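Local coordinates for conserved hypothetical protein NMB0706 (Neisseria meningitidis, PDB 1RV9), which is of unknown function but belongs to the multi-copper polyphenol oxidoreductase laccase family, in the CNF1 and YfiH clan, at residues Thr192-Glu195 with Lys201-Ala204; Ala134-Arg139 with Gly143-Asn148; Ile213-Arg216 with Gly221-Gly224; Cys228-Arg233 with Ser238-Gly243. All blocks are in the same frame, centred on the assembly; numbering follows the deposited sequence.

Overall arrangement
The four contacts follow one another along the chain: interaction 2, then 1, then 3, then 4. All lie in the range of one sequence family. Interactions 2 and 3 are the nearest pair, with centres about 13 Å apart. They reach the same six-stranded mixed sheet, whose strands include 131-136 and 221-224, and they meet where Leu146 packs on Leu214. Interaction 1 lies about 18 Å from interaction 2 between centres, in a separate three-stranded sheet. Helix 206-217 follows strand 201-204, and its residues 213-216 form one side of interaction 3. Interaction 4 lies in the next connection, about 24 Å from interaction 3 between centres. Interactions 2 and 3 pack helices on one sheet of the alpha-beta-beta-alpha fold; the others lie apart.

Interaction 1. Residues Thr192-Glu195 with Lys201-Ala204; sequences TAFE and KFLA
Glu195 and Leu203 form an antiparallel hydrogen-bonded pair. Glu195 N donates to Leu203 O at 3.0 Å, and Leu203 N returns a bond to Glu195 O at 2.9 Å. The neighbouring pair, Phe194 and Ala204, is non-hydrogen-bonded. Here Phe194 CA comes 3.4 Å from Leu203 O in a CA-H...O contact.

The strand puts Phe194 CB on the sheet face that carries Ala204. With CG anti to the carbonyl carbon (chi1 -70°), the CD2 side of the ring lies against the opposite strand. CD2 meets Ala204 CB at 3.9 Å and Phe202 CB, which lies near the ring plane, at 4.0 Å. CE2, one atom further out, reaches Ala204 CB at 3.6 Å. Beyond the hairpin, the ring stands edge-to-face with Phe180, and Phe202 stacks on that same Phe180.

On the other sheet face, the side chains of Glu195 and Leu203 run alongside each other in the same direction. The Glu195 chain is extended, and its OE1 comes to 3.7 Å from Leu203 CD1. A water adds a bridge at the start of the ladder. It donates to Leu203 O at 2.8 Å and more weakly to Ala193 O. The two bonded strands form a beta hairpin at one edge of a three-stranded antiparallel sheet.

Interaction 2. Residues Ala134-Arg139 with Gly143-Asn148; sequences AHAGWR and GGVLQN
A strand running into a helix packs here against the start of the next helix. Ala134 CB of strand 131-136 points to the first turn of helix 145-153, and Ala136 CB passes beside it. Ala134 CB touches Leu146 CD2 at 3.9 Å. Ala136 CB lies 4.3 Å from Val145 CG1. The same CG1 is 3.8 Å from His135 O. At chi1 67° both methyls of Val145 face this oxygen, CG2 slightly farther off.

The joint between the helices is a Schellman motif. Gly144 takes positive phi (105°) as helix 138-143 ends, and it is also the N-cap of helix 145-153. At the end of the first helix, Gly143 N donates to Arg139 O at 2.8 Å, with an N-H...O angle of 131°.

The strand belongs to the six-stranded mixed sheet, and Leu146 also packs on Val121 and Phe123 of strand 119-125. His135 points away from the helix. Its ND1 bonds to Asp100, and its side chain is about 4 Å from a bound sulfate. With Cys118 it fits the geometry of a possible Cys-His-Asp triad. Beyond the strand, Arg139 CG lies over the Trp138 ring, 3.6 Å above its plane.

Interaction 3. Residues Ile213-Arg216 with Gly221-Gly224; sequences ILKR and GVYG
Helix 206-217 and strand 221-224 come nearest at Leu214 and Val222, whose CA atoms are 7.7 Å apart, and no hydrogen bond joins the two segments. This is helix-on-sheet packing. The helix lies against the edge of the six-stranded mixed sheet where 221-224 is the outermost strand, and a short turn links the two.

Leu214 and Val222 make the apolar part of the contact. Both point toward the other segment, and the two side chains meet at a slant. Leu214 CD1 touches Val222 CG2 at 3.9 Å and lies equally close to CG1, so one methyl meets both branches of the valine. Val222 CG1 is anti to its own backbone N (chi1 -175°), while CG2 is anti to the carbonyl carbon. This splay presents both methyls to the leucine. Around this pair, Leu214 also packs on Leu146 and Ile150 of helix 145-153 and on Ala162 of strand 160-164. Val222 rests on Leu164 of that strand.

Lys215 flanks the pair. Its chain runs antiparallel to the valine side chain beside it. The lysine chain is bent, with chi2 -6° and chi3 -148°, and this brings its amine back to the start of the strand. There it donates to Val219 O and, weakly, to Gly220 O. Lys215 NZ ends 4.0 Å from Val222 CG2 and 3.6 Å from Gly221 CA.

Interaction 4. Residues Cys228-Arg233 with Ser238-Gly243; sequences CTVLER and SYRRDG
Arg241 reaches from helix 239-242 to the backbone of loop residues Thr229 and Val230, and hydrogen bonds carry this contact. Its NH1 donates to Thr229 O at 2.7 Å and to Val230 O at 2.9 Å. Thr229 O receives it in the carbonyl plane. Val230 O is met from above its carbonyl plane, 41° out of it. One nitrogen thus grips two successive carbonyls of the loop. The arginine chain is extended from the backbone to CD, then bends at chi3 (64°), which turns the guanidinium onto them.

The charged partner is local. Arg241 NE forms a salt bridge with Asp242 OD2 at 2.9 Å, and NH2 adds a weak bond to the same oxygen. NH2 also bonds to Phe236 O. These bonds on all three nitrogens should limit rotation of the group.

The flat faces are packed as well. Arg233 CB lies over the centre of one guanidinium face, 3.5 Å above the plane. Ser238 CB lies on the opposite face, nearer the rim. Among the other side chains, Val230 CG2 touches Arg240 CB at 3.9 Å and also meets Ser238 OG.

Ser238 is the N-cap of the helix, and its OG accepts from Arg241 N at 3.2 Å. Asp117 bonds to this OG and to Thr229 OG1, so it ties both segments together. The contact thus pins the loop that follows strand 221-224 to the short helix 239-242, ahead of strand 248-254.

Interaction 1. Residues Thr192-Glu195 with Lys201-Ala204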
loop_
_atom_site.group_PDB
_atom_site.type_symbol
_atom_site.label_atom_id
_atom_site.label_comp_id
_atom_site.label_asym_id
_atom_site.label_seq_id
_atom_site.Cartn_x
_atom_site.Cartn_y
_atom_site.Cartn_z
ATOM N N THR A 192 7.415 -2.676 20.581
ATOM C CA THR A 192 7.530 -1.227 20.672
ATOM C C THR A 192 6.497 -0.532 19.791
ATOM O O THR A 192 6.232 0.659 19.958
ATOM C CB THR A 192 8.936 -0.747 20.249
ATOM O OG1 THR A 192 9.201 -1.168 18.905
ATOM C CG2 THR A 192 9.997 -1.322 21.178
ATOM N N ALA A 193 5.914 -1.282 18.858
ATOM C CA ALA A 193 4.915 -0.737 17.945
ATOM C C ALA A 193 3.478 -0.999 18.399
ATOM O O ALA A 193 2.527 -0.708 17.673
ATOM C CB ALA A 193 5.135 -1.300 16.538
ATOM N N PHE A 194 3.328 -1.562 19.594
ATOM C CA PHE A 194 2.011 -1.837 20.162
ATOM C C PHE A 194 1.911 -1.155 21.515
ATOM O O PHE A 194 2.876 -1.143 22.279
ATOM C CB PHE A 194 1.787 -3.338 20.381
ATOM C CG PHE A 194 1.628 -4.130 19.115
ATOM C CD1 PHE A 194 2.742 -4.597 18.426
ATOM C CD2 PHE A 194 0.360 -4.414 18.619
ATOM C CE1 PHE A 194 2.591 -5.344 17.256
ATOM C CE2 PHE A 194 0.199 -5.159 17.451
ATOM C CZ PHE A 194 1.316 -5.623 16.769
ATOM N N GLU A 195 0.748 -0.586 21.809
ATOM C CA GLU A 195 0.536 0.052 23.100
ATOM C C GLU A 195 -0.686 -0.577 23.751
ATOM O O GLU A 195 -1.789 -0.531 23.204
ATOM C CB GLU A 195 0.315 1.556 22.954
ATOM C CG GLU A 195 -0.098 2.211 24.268
ATOM C CD GLU A 195 -0.446 3.675 24.122
ATOM O OE1 GLU A 195 -0.666 4.128 22.981
ATOM O OE2 GLU A 195 -0.515 4.375 25.156
ATOM N N LYS A 201 -6.419 -5.463 24.755
ATOM C CA LYS A 201 -6.470 -4.717 23.502
ATOM C C LYS A 201 -5.222 -3.855 23.361
ATOM O O LYS A 201 -4.612 -3.459 24.357
ATOM C CB LYS A 201 -7.723 -3.837 23.449
ATOM C CG LYS A 201 -9.031 -4.618 23.518
ATOM C CD LYS A 201 -9.051 -5.782 22.523
ATOM C CE LYS A 201 -9.089 -5.314 21.073
ATOM N NZ LYS A 201 -10.412 -4.745 20.689
ATOM N N PHE A 202 -4.848 -3.574 22.117
ATOM C CA PHE A 202 -3.664 -2.774 21.828
ATOM C C PHE A 202 -3.919 -1.816 20.683
ATOM O O PHE A 202 -4.800 -2.038 19.858
ATOM C CB PHE A 202 -2.496 -3.660 21.376
ATOM C CG PHE A 202 -2.173 -4.779 22.311
ATOM C CD1 PHE A 202 -1.162 -4.642 23.254
ATOM C CD2 PHE A 202 -2.869 -5.980 22.238
ATOM C CE1 PHE A 202 -0.847 -5.692 24.112
ATOM C CE2 PHE A 202 -2.564 -7.032 23.090
ATOM C CZ PHE A 202 -1.551 -6.888 24.028
ATOM N N LEU A 203 -3.127 -0.754 20.643
ATOM C CA LEU A 203 -3.176 0.196 19.544
ATOM C C LEU A 203 -1.954 -0.232 18.745
ATOM O O LEU A 203 -0.833 -0.211 19.258
ATOM C CB LEU A 203 -3.002 1.632 20.035
ATOM C CG LEU A 203 -4.191 2.211 20.796
ATOM C CD1 LEU A 203 -3.887 3.644 21.196
ATOM C CD2 LEU A 203 -5.435 2.149 19.916
ATOM N N ALA A 204 -2.170 -0.650 17.503
ATOM C CA ALA A 204 -1.075 -1.104 16.658
ATOM C C ALA A 204 -0.629 -0.013 15.698
ATOM O O ALA A 204 -1.449 0.619 15.037
ATOM C CB ALA A 204 -1.501 -2.344 15.883
HETATM O O HOH W 1 0.956 1.895 19.059
#

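Interaction 2. Residues Ala134-Arg139 with Gly143-Asn148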
loop_
_atom_site.group_PDB
_atom_site.type_symbol
_atom_site.label_atom_id
_atom_site.label_comp_id
_atom_site.label_asym_id
_atom_site.label_seq_id
_atom_site.Cartn_x
_atom_site.Cartn_y
_atom_site.Cartn_z
ATOM N N ALA A 134 3.594 -2.882 -2.504
ATOM C CA ALA A 134 3.168 -3.997 -1.672
ATOM C C ALA A 134 1.973 -3.632 -0.800
ATOM O O ALA A 134 1.893 -2.527 -0.256
ATOM C CB ALA A 134 4.326 -4.469 -0.792
ATOM N N HIS A 135 1.044 -4.578 -0.688
ATOM C CA HIS A 135 -0.162 -4.429 0.121
ATOM C C HIS A 135 0.160 -5.046 1.476
ATOM O O HIS A 135 0.274 -6.270 1.602
ATOM C CB HIS A 135 -1.317 -5.180 -0.542
ATOM C CG HIS A 135 -2.553 -5.265 0.299
ATOM N ND1 HIS A 135 -3.250 -6.442 0.470
ATOM C CD2 HIS A 135 -3.235 -4.320 0.989
ATOM C CE1 HIS A 135 -4.308 -6.219 1.229
ATOM N NE2 HIS A 135 -4.323 -4.939 1.557
ATOM N N ALA A 136 0.302 -4.195 2.485
ATOM C CA ALA A 136 0.651 -4.657 3.816
ATOM C C ALA A 136 -0.424 -4.522 4.881
ATOM O O ALA A 136 -0.392 -3.592 5.691
ATOM C CB ALA A 136 1.937 -3.958 4.281
ATOM N N GLY A 137 -1.390 -5.436 4.857
ATOM C CA GLY A 137 -2.407 -5.458 5.890
ATOM C C GLY A 137 -1.635 -6.103 7.029
ATOM O O GLY A 137 -0.471 -6.463 6.830
ATOM N N TRP A 138 -2.226 -6.278 8.204
ATOM C CA TRP A 138 -1.449 -6.880 9.281
ATOM C C TRP A 138 -1.031 -8.313 8.968
ATOM O O TRP A 138 0.051 -8.737 9.356
ATOM C CB TRP A 138 -2.194 -6.819 10.624
ATOM C CG TRP A 138 -3.331 -7.783 10.790
ATOM C CD1 TRP A 138 -4.650 -7.560 10.510
ATOM C CD2 TRP A 138 -3.252 -9.111 11.320
ATOM N NE1 TRP A 138 -5.397 -8.666 10.838
ATOM C CE2 TRP A 138 -4.564 -9.634 11.333
ATOM C CE3 TRP A 138 -2.198 -9.913 11.779
ATOM C CZ2 TRP A 138 -4.853 -10.922 11.798
ATOM C CZ3 TRP A 138 -2.484 -11.192 12.241
ATOM C CH2 TRP A 138 -3.803 -11.685 12.244
ATOM N N ARG A 139 -1.870 -9.053 8.248
ATOM C CA ARG A 139 -1.536 -10.436 7.916
ATOM C C ARG A 139 -0.337 -10.524 6.977
ATOM O O ARG A 139 0.604 -11.276 7.230
ATOM C CB ARG A 139 -2.747 -11.140 7.295
ATOM C CG ARG A 139 -3.841 -11.456 8.303
ATOM C CD ARG A 139 -5.115 -11.938 7.629
ATOM N NE ARG A 139 -6.174 -12.168 8.609
ATOM C CZ ARG A 139 -6.236 -13.218 9.419
ATOM N NH1 ARG A 139 -5.303 -14.160 9.371
ATOM N NH2 ARG A 139 -7.226 -13.319 10.297
ATOM N N GLY A 143 3.365 -11.644 7.830
ATOM C CA GLY A 143 3.721 -12.810 7.037
ATOM C C GLY A 143 4.982 -12.689 6.200
ATOM O O GLY A 143 5.521 -13.706 5.747
ATOM N N GLY A 144 5.437 -11.459 5.973
ATOM C CA GLY A 144 6.651 -11.240 5.206
ATOM C C GLY A 144 6.484 -10.728 3.785
ATOM O O GLY A 144 7.358 -10.946 2.947
ATOM N N VAL A 145 5.383 -10.039 3.498
ATOM C CA VAL A 145 5.182 -9.528 2.146
ATOM C C VAL A 145 6.258 -8.509 1.769
ATOM O O VAL A 145 6.690 -8.457 0.615
ATOM C CB VAL A 145 3.771 -8.892 1.970
ATOM C CG1 VAL A 145 3.649 -7.633 2.806
ATOM C CG2 VAL A 145 3.513 -8.594 0.489
ATOM N N LEU A 146 6.710 -7.714 2.735
ATOM C CA LEU A 146 7.738 -6.718 2.440
ATOM C C LEU A 146 9.074 -7.390 2.132
ATOM O O LEU A 146 9.757 -7.020 1.171
ATOM C CB LEU A 146 7.889 -5.730 3.601
ATOM C CG LEU A 146 6.640 -4.896 3.928
ATOM C CD1 LEU A 146 6.995 -3.800 4.917
ATOM C CD2 LEU A 146 6.075 -4.270 2.657
ATOM N N GLN A 147 9.443 -8.384 2.936
ATOM C CA GLN A 147 10.696 -9.098 2.711
ATOM C C GLN A 147 10.694 -9.770 1.341
ATOM O O GLN A 147 11.702 -9.751 0.636
ATOM C CB GLN A 147 10.937 -10.150 3.804
ATOM C CG GLN A 147 11.135 -9.581 5.206
ATOM C CD GLN A 147 9.844 -9.496 5.995
ATOM O OE1 GLN A 147 8.841 -8.966 5.513
ATOM N NE2 GLN A 147 9.864 -10.011 7.219
ATOM N N ASN A 148 9.562 -10.358 0.956
ATOM C CA ASN A 148 9.471 -11.021 -0.344
ATOM C C ASN A 148 9.547 -10.014 -1.489
ATOM O O ASN A 148 10.101 -10.307 -2.551
ATOM C CB ASN A 148 8.174 -11.828 -0.457
ATOM C CG ASN A 148 8.136 -13.004 0.495
ATOM O OD1 ASN A 148 9.171 -13.428 1.012
ATOM N ND2 ASN A 148 6.946 -13.546 0.721
#

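Interaction 3. Residues Ile213-Arg216 with Gly221-Gly224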
loop_
_atom_site.group_PDB
_atom_site.type_symbol
_atom_site.label_atom_id
_atom_site.label_comp_id
_atom_site.label_asym_id
_atom_site.label_seq_id
_atom_site.Cartn_x
_atom_site.Cartn_y
_atom_site.Cartn_z
ATOM N N ILE A 213 10.531 -3.684 10.346
ATOM C CA ILE A 213 10.740 -4.757 9.389
ATOM C C ILE A 213 11.656 -4.324 8.245
ATOM O O ILE A 213 12.588 -5.043 7.881
ATOM C CB ILE A 213 9.376 -5.251 8.843
ATOM C CG1 ILE A 213 8.607 -5.944 9.973
ATOM C CG2 ILE A 213 9.575 -6.195 7.665
ATOM C CD1 ILE A 213 7.151 -6.239 9.654
ATOM N N LEU A 214 11.398 -3.147 7.687
ATOM C CA LEU A 214 12.217 -2.641 6.590
ATOM C C LEU A 214 13.658 -2.408 7.037
ATOM O O LEU A 214 14.597 -2.760 6.320
ATOM C CB LEU A 214 11.624 -1.340 6.047
ATOM C CG LEU A 214 10.297 -1.491 5.299
ATOM C CD1 LEU A 214 9.630 -0.131 5.157
ATOM C CD2 LEU A 214 10.548 -2.127 3.933
ATOM N N LYS A 215 13.828 -1.812 8.213
ATOM C CA LYS A 215 15.160 -1.550 8.739
ATOM C C LYS A 215 15.914 -2.842 8.987
ATOM O O LYS A 215 17.094 -2.954 8.656
ATOM C CB LYS A 215 15.078 -0.744 10.042
ATOM C CG LYS A 215 15.048 0.770 9.849
ATOM C CD LYS A 215 15.250 1.155 8.387
ATOM C CE LYS A 215 15.971 2.480 8.238
ATOM N NZ LYS A 215 16.181 2.812 6.802
ATOM N N ARG A 216 15.233 -3.821 9.569
ATOM C CA ARG A 216 15.862 -5.099 9.852
ATOM C C ARG A 216 16.295 -5.800 8.569
ATOM O O ARG A 216 17.270 -6.553 8.561
ATOM C CB ARG A 216 14.906 -6.009 10.631
ATOM C CG ARG A 216 15.504 -7.374 10.931
ATOM C CD ARG A 216 14.531 -8.293 11.645
ATOM N NE ARG A 216 13.385 -8.647 10.813
ATOM C CZ ARG A 216 12.496 -9.580 11.139
ATOM N NH1 ARG A 216 12.626 -10.248 12.280
ATOM N NH2 ARG A 216 11.476 -9.841 10.333
ATOM N N GLY A 221 16.421 3.620 3.289
ATOM C CA GLY A 221 15.640 4.735 3.790
ATOM C C GLY A 221 14.149 4.480 3.730
ATOM O O GLY A 221 13.669 3.822 2.810
ATOM N N VAL A 222 13.425 4.993 4.720
ATOM C CA VAL A 222 11.975 4.839 4.791
ATOM C C VAL A 222 11.347 6.218 4.961
ATOM O O VAL A 222 11.732 6.987 5.848
ATOM C CB VAL A 222 11.566 3.931 5.965
ATOM C CG1 VAL A 222 10.063 3.699 5.944
ATOM C CG2 VAL A 222 12.305 2.607 5.874
ATOM N N TYR A 223 10.369 6.517 4.111
ATOM C CA TYR A 223 9.700 7.811 4.109
ATOM C C TYR A 223 8.184 7.681 4.205
ATOM O O TYR A 223 7.638 6.589 4.064
ATOM C CB TYR A 223 10.081 8.552 2.826
ATOM C CG TYR A 223 11.577 8.656 2.637
ATOM C CD1 TYR A 223 12.299 9.698 3.215
ATOM C CD2 TYR A 223 12.280 7.675 1.939
ATOM C CE1 TYR A 223 13.687 9.758 3.107
ATOM C CE2 TYR A 223 13.669 7.723 1.826
ATOM C CZ TYR A 223 14.363 8.768 2.415
ATOM O OH TYR A 223 15.735 8.821 2.316
ATOM N N GLY A 224 7.514 8.804 4.450
ATOM C CA GLY A 224 6.065 8.807 4.556
ATOM C C GLY A 224 5.581 8.444 5.947
ATOM O O GLY A 224 6.291 8.655 6.932
#

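Interaction 4. Residues Cys228-Arg233 with Ser238-Gly243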
loop_
_atom_site.group_PDB
_atom_site.type_symbol
_atom_site.label_atom_id
_atom_site.label_comp_id
_atom_site.label_asym_id
_atom_site.label_seq_id
_atom_site.Cartn_x
_atom_site.Cartn_y
_atom_site.Cartn_z
ATOM N N CYS A 228 -3.563 9.360 8.461
ATOM C CA CYS A 228 -4.432 8.435 9.175
ATOM C C CYS A 228 -5.681 8.397 8.314
ATOM O O CYS A 228 -6.384 9.398 8.172
ATOM C CB CYS A 228 -4.817 8.908 10.576
ATOM S SG CYS A 228 -5.997 7.735 11.330
ATOM N N THR A 229 -5.943 7.244 7.716
ATOM C CA THR A 229 -7.102 7.095 6.857
ATOM C C THR A 229 -8.418 7.298 7.605
ATOM O O THR A 229 -9.414 7.706 7.013
ATOM C CB THR A 229 -7.103 5.714 6.193
ATOM O OG1 THR A 229 -6.942 4.701 7.194
ATOM C CG2 THR A 229 -5.964 5.611 5.193
ATOM N N VAL A 230 -8.425 7.022 8.906
ATOM C CA VAL A 230 -9.644 7.190 9.692
ATOM C C VAL A 230 -9.933 8.664 9.978
ATOM O O VAL A 230 -11.051 9.138 9.775
ATOM C CB VAL A 230 -9.559 6.421 11.031
ATOM C CG1 VAL A 230 -10.737 6.784 11.924
ATOM C CG2 VAL A 230 -9.556 4.926 10.764
ATOM N N LEU A 231 -8.917 9.386 10.436
ATOM C CA LEU A 231 -9.068 10.800 10.761
ATOM C C LEU A 231 -9.326 11.702 9.553
ATOM O O LEU A 231 -10.135 12.625 9.625
ATOM C CB LEU A 231 -7.829 11.294 11.516
ATOM C CG LEU A 231 -7.794 12.771 11.925
ATOM C CD1 LEU A 231 -8.993 13.092 12.804
ATOM C CD2 LEU A 231 -6.498 13.063 12.668
ATOM N N GLU A 232 -8.649 11.431 8.443
ATOM C CA GLU A 232 -8.797 12.256 7.246
ATOM C C GLU A 232 -9.924 11.790 6.334
ATOM O O GLU A 232 -9.695 11.392 5.190
ATOM C CB GLU A 232 -7.470 12.274 6.499
ATOM C CG GLU A 232 -6.348 12.857 7.342
ATOM C CD GLU A 232 -4.988 12.641 6.732
ATOM O OE1 GLU A 232 -4.827 12.925 5.529
ATOM O OE2 GLU A 232 -4.080 12.194 7.461
ATOM N N ARG A 233 -11.149 11.876 6.841
ATOM C CA ARG A 233 -12.324 11.428 6.105
ATOM C C ARG A 233 -12.621 12.139 4.793
ATOM O O ARG A 233 -13.261 11.567 3.913
ATOM C CB ARG A 233 -13.559 11.488 7.007
ATOM C CG ARG A 233 -13.928 12.871 7.504
ATOM C CD ARG A 233 -15.139 12.778 8.422
ATOM N NE ARG A 233 -15.606 14.085 8.872
ATOM C CZ ARG A 233 -16.613 14.260 9.721
ATOM N NH1 ARG A 233 -17.257 13.208 10.212
ATOM N NH2 ARG A 233 -16.981 15.484 10.079
ATOM N N SER A 238 -11.993 4.549 4.415
ATOM C CA SER A 238 -11.595 3.822 5.615
ATOM C C SER A 238 -12.618 2.764 5.993
ATOM O O SER A 238 -13.790 3.070 6.220
ATOM C CB SER A 238 -11.417 4.777 6.795
ATOM O OG SER A 238 -11.169 4.049 7.990
ATOM N N TYR A 239 -12.171 1.515 6.059
ATOM C CA TYR A 239 -13.056 0.427 6.434
ATOM C C TYR A 239 -13.437 0.558 7.905
ATOM O O TYR A 239 -14.592 0.350 8.281
ATOM C CB TYR A 239 -12.374 -0.925 6.190
ATOM C CG TYR A 239 -13.187 -2.098 6.684
ATOM C CD1 TYR A 239 -13.085 -2.533 8.006
ATOM C CD2 TYR A 239 -14.103 -2.731 5.851
ATOM C CE1 TYR A 239 -13.883 -3.568 8.486
ATOM C CE2 TYR A 239 -14.906 -3.766 6.322
ATOM C CZ TYR A 239 -14.790 -4.176 7.638
ATOM O OH TYR A 239 -15.596 -5.185 8.113
ATOM N N ARG A 240 -12.461 0.898 8.739
ATOM C CA ARG A 240 -12.708 1.055 10.166
ATOM C C ARG A 240 -13.780 2.105 10.408
ATOM O O ARG A 240 -14.643 1.948 11.274
ATOM C CB ARG A 240 -11.429 1.480 10.893
ATOM C CG ARG A 240 -11.646 1.765 12.378
ATOM C CD ARG A 240 -12.055 0.498 13.120
ATOM N NE ARG A 240 -12.496 0.758 14.490
ATOM C CZ ARG A 240 -13.718 1.165 14.823
ATOM N NH1 ARG A 240 -14.639 1.368 13.889
ATOM N NH2 ARG A 240 -14.026 1.361 16.099
ATOM N N ARG A 241 -13.725 3.180 9.635
ATOM C CA ARG A 241 -14.688 4.258 9.803
ATOM C C ARG A 241 -16.050 4.011 9.161
ATOM O O ARG A 241 -17.083 4.268 9.788
ATOM C CB ARG A 241 -14.099 5.570 9.263
ATOM C CG ARG A 241 -14.987 6.794 9.487
ATOM C CD ARG A 241 -14.407 8.034 8.815
ATOM N NE ARG A 241 -14.358 7.873 7.365
ATOM C CZ ARG A 241 -13.249 7.961 6.638
ATOM N NH1 ARG A 241 -12.086 8.215 7.221
ATOM N NH2 ARG A 241 -13.304 7.769 5.327
ATOM N N ASP A 242 -16.066 3.490 7.935
ATOM C CA ASP A 242 -17.332 3.298 7.226
ATOM C C ASP A 242 -17.782 1.899 6.813
ATOM O O ASP A 242 -18.882 1.746 6.273
ATOM C CB ASP A 242 -17.340 4.194 5.985
ATOM C CG ASP A 242 -17.121 5.653 6.323
ATOM O OD1 ASP A 242 -17.868 6.183 7.173
ATOM O OD2 ASP A 242 -16.207 6.274 5.740
ATOM N N GLY A 243 -16.964 0.883 7.057
ATOM C CA GLY A 243 -17.352 -0.460 6.660
ATOM C C GLY A 243 -17.259 -0.615 5.153
ATOM O O GLY A 243 -16.180 -0.470 4.581
#